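Local coordinates for peptidoglycan synthetase penicillin-binding protein 3 (Bifidobacterium adolescentis, PDB 4YE5) that probably binds penicillin and, as in other members of the transpeptidase family, probably cross-links peptidoglycan strands in the cell wall, at residues A[213-218]-A[428-433]. Residues are numbered along the deposited sequence; the frame is centred on the assembly and turned at random.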
# COMPACT_ATOMS: atom_id res chain seq x y z
N SER A 213 2.73 -12.56 12.89
CA SER A 213 3.29 -13.15 11.69
C SER A 213 3.96 -12.06 10.84
O SER A 213 3.71 -10.88 11.04
CB SER A 213 2.19 -13.86 10.89
OG SER A 213 1.81 -15.06 11.54
N ASP A 214 4.84 -12.46 9.92
CA ASP A 214 5.50 -11.50 9.05
C ASP A 214 4.72 -11.35 7.74
O ASP A 214 4.10 -12.30 7.27
CB ASP A 214 6.93 -11.94 8.73
CG ASP A 214 7.76 -12.19 9.99
OD1 ASP A 214 7.67 -11.41 10.97
OD2 ASP A 214 8.53 -13.17 9.98
N VAL A 215 4.78 -10.16 7.17
CA VAL A 215 4.03 -9.84 5.96
C VAL A 215 5.01 -9.50 4.84
O VAL A 215 5.89 -8.64 5.01
CB VAL A 215 3.10 -8.63 6.22
CG1 VAL A 215 2.54 -8.09 4.91
CG2 VAL A 215 1.97 -9.02 7.17
N THR A 216 4.86 -10.18 3.71
CA THR A 216 5.66 -9.90 2.52
C THR A 216 4.82 -9.16 1.48
O THR A 216 3.75 -9.64 1.09
CB THR A 216 6.19 -11.22 1.91
OG1 THR A 216 7.11 -11.83 2.83
CG2 THR A 216 6.89 -10.97 0.58
N LEU A 217 5.30 -7.99 1.04
CA LEU A 217 4.59 -7.16 0.06
C LEU A 217 4.94 -7.62 -1.35
O LEU A 217 5.96 -8.26 -1.55
CB LEU A 217 5.02 -5.68 0.21
CG LEU A 217 4.93 -5.08 1.62
CD1 LEU A 217 5.25 -3.55 1.55
CD2 LEU A 217 3.52 -5.33 2.13
N THR A 218 4.10 -7.27 -2.33
CA THR A 218 4.48 -7.42 -3.73
C THR A 218 5.44 -6.29 -4.17
O THR A 218 6.07 -6.39 -5.22
CB THR A 218 3.26 -7.36 -4.63
OG1 THR A 218 2.60 -6.10 -4.45
CG2 THR A 218 2.27 -8.53 -4.30
N ARG A 428 -3.08 -6.95 -6.23
CA ARG A 428 -2.53 -7.50 -4.99
C ARG A 428 -1.35 -6.67 -4.51
O ARG A 428 -0.51 -6.27 -5.30
CB ARG A 428 -2.05 -8.95 -5.19
CG ARG A 428 -1.71 -9.65 -3.88
CD ARG A 428 -1.50 -11.17 -4.08
NE ARG A 428 -0.34 -11.44 -4.93
CZ ARG A 428 0.46 -12.50 -4.80
NH1 ARG A 428 0.26 -13.40 -3.85
NH2 ARG A 428 1.49 -12.64 -5.63
N ILE A 429 -1.30 -6.40 -3.21
CA ILE A 429 -0.13 -5.77 -2.64
C ILE A 429 0.46 -6.61 -1.49
O ILE A 429 1.65 -6.47 -1.17
CB ILE A 429 -0.43 -4.32 -2.16
CG1 ILE A 429 0.88 -3.56 -1.93
CG2 ILE A 429 -1.33 -4.33 -0.94
CD1 ILE A 429 0.68 -2.07 -1.76
N ILE A 430 -0.36 -7.47 -0.88
CA ILE A 430 0.14 -8.42 0.11
C ILE A 430 0.40 -9.77 -0.57
O ILE A 430 -0.53 -10.46 -0.98
CB ILE A 430 -0.86 -8.63 1.28
CG1 ILE A 430 -1.20 -7.30 1.96
CG2 ILE A 430 -0.29 -9.62 2.30
CD1 ILE A 430 0.01 -6.51 2.47
N LYS A 431 1.67 -10.14 -0.69
CA LYS A 431 2.06 -11.34 -1.41
C LYS A 431 1.94 -12.60 -0.54
O LYS A 431 1.38 -13.62 -0.97
CB LYS A 431 3.49 -11.17 -1.91
CG LYS A 431 4.21 -12.40 -2.42
CD LYS A 431 5.49 -11.95 -3.11
CE LYS A 431 6.36 -13.10 -3.50
NZ LYS A 431 7.62 -12.62 -4.13
N SER A 432 2.45 -12.53 0.68
CA SER A 432 2.41 -13.69 1.57
C SER A 432 2.48 -13.34 3.05
O SER A 432 2.81 -12.21 3.43
CB SER A 432 3.50 -14.71 1.22
OG SER A 432 4.80 -14.18 1.40
N ILE A 433 2.12 -14.32 3.88
CA ILE A 433 2.23 -14.19 5.32
C ILE A 433 3.02 -15.39 5.83
O ILE A 433 2.74 -16.52 5.44
CB ILE A 433 0.83 -14.14 5.97
CG1 ILE A 433 0.11 -12.85 5.55
CG2 ILE A 433 0.93 -14.26 7.50
CD1 ILE A 433 -1.33 -12.78 5.99
O HOH W 1 5.76 -13.52 4.30
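Thr218 brings its CG2 methyl obliquely to the guanidinium of Arg428, 4.0 Å from NE, while Lys431 CA lies 3.6 Å above one face of that flat group, nearer its edge than its centre. A bend at chi3 (64°) lets the arginine side chain fold along the residues that follow it, bringing the guanidinium beside Lys431; NE makes a salt bridge with Asp254, and NH1 donates to Gln443 O. The backbone evidence centres on Thr216 O, which accepts two N-H groups: Lys431 N at 2.8 Å, in the carbonyl plane, and Ser432 N at 3.2 Å, tilted from it. Thr216 N answers with a nearly straight bond to Ser432 O (174°), and Thr218 N reaches Ile429 O from above the carbonyl plane. Beside Thr216, one water bridges its OG1 to Ser432 OG. Ile430 CD1 meets Leu217 CD2 at 3.7 Å and also touches Val215 CG1; helix 172-176 packs here, Met176 against Ile430 and Ile173 against Leu217. Lys431 runs extended alongside Thr216, and its NZ bonds Thr38 OG1. Lys431 and Ser432 both face Thr216 and the register then shifts by one, defining a classic beta bulge in an antiparallel pair; strand 214-217 lies between strands 430-434 and 35-36 in a mixed sheet.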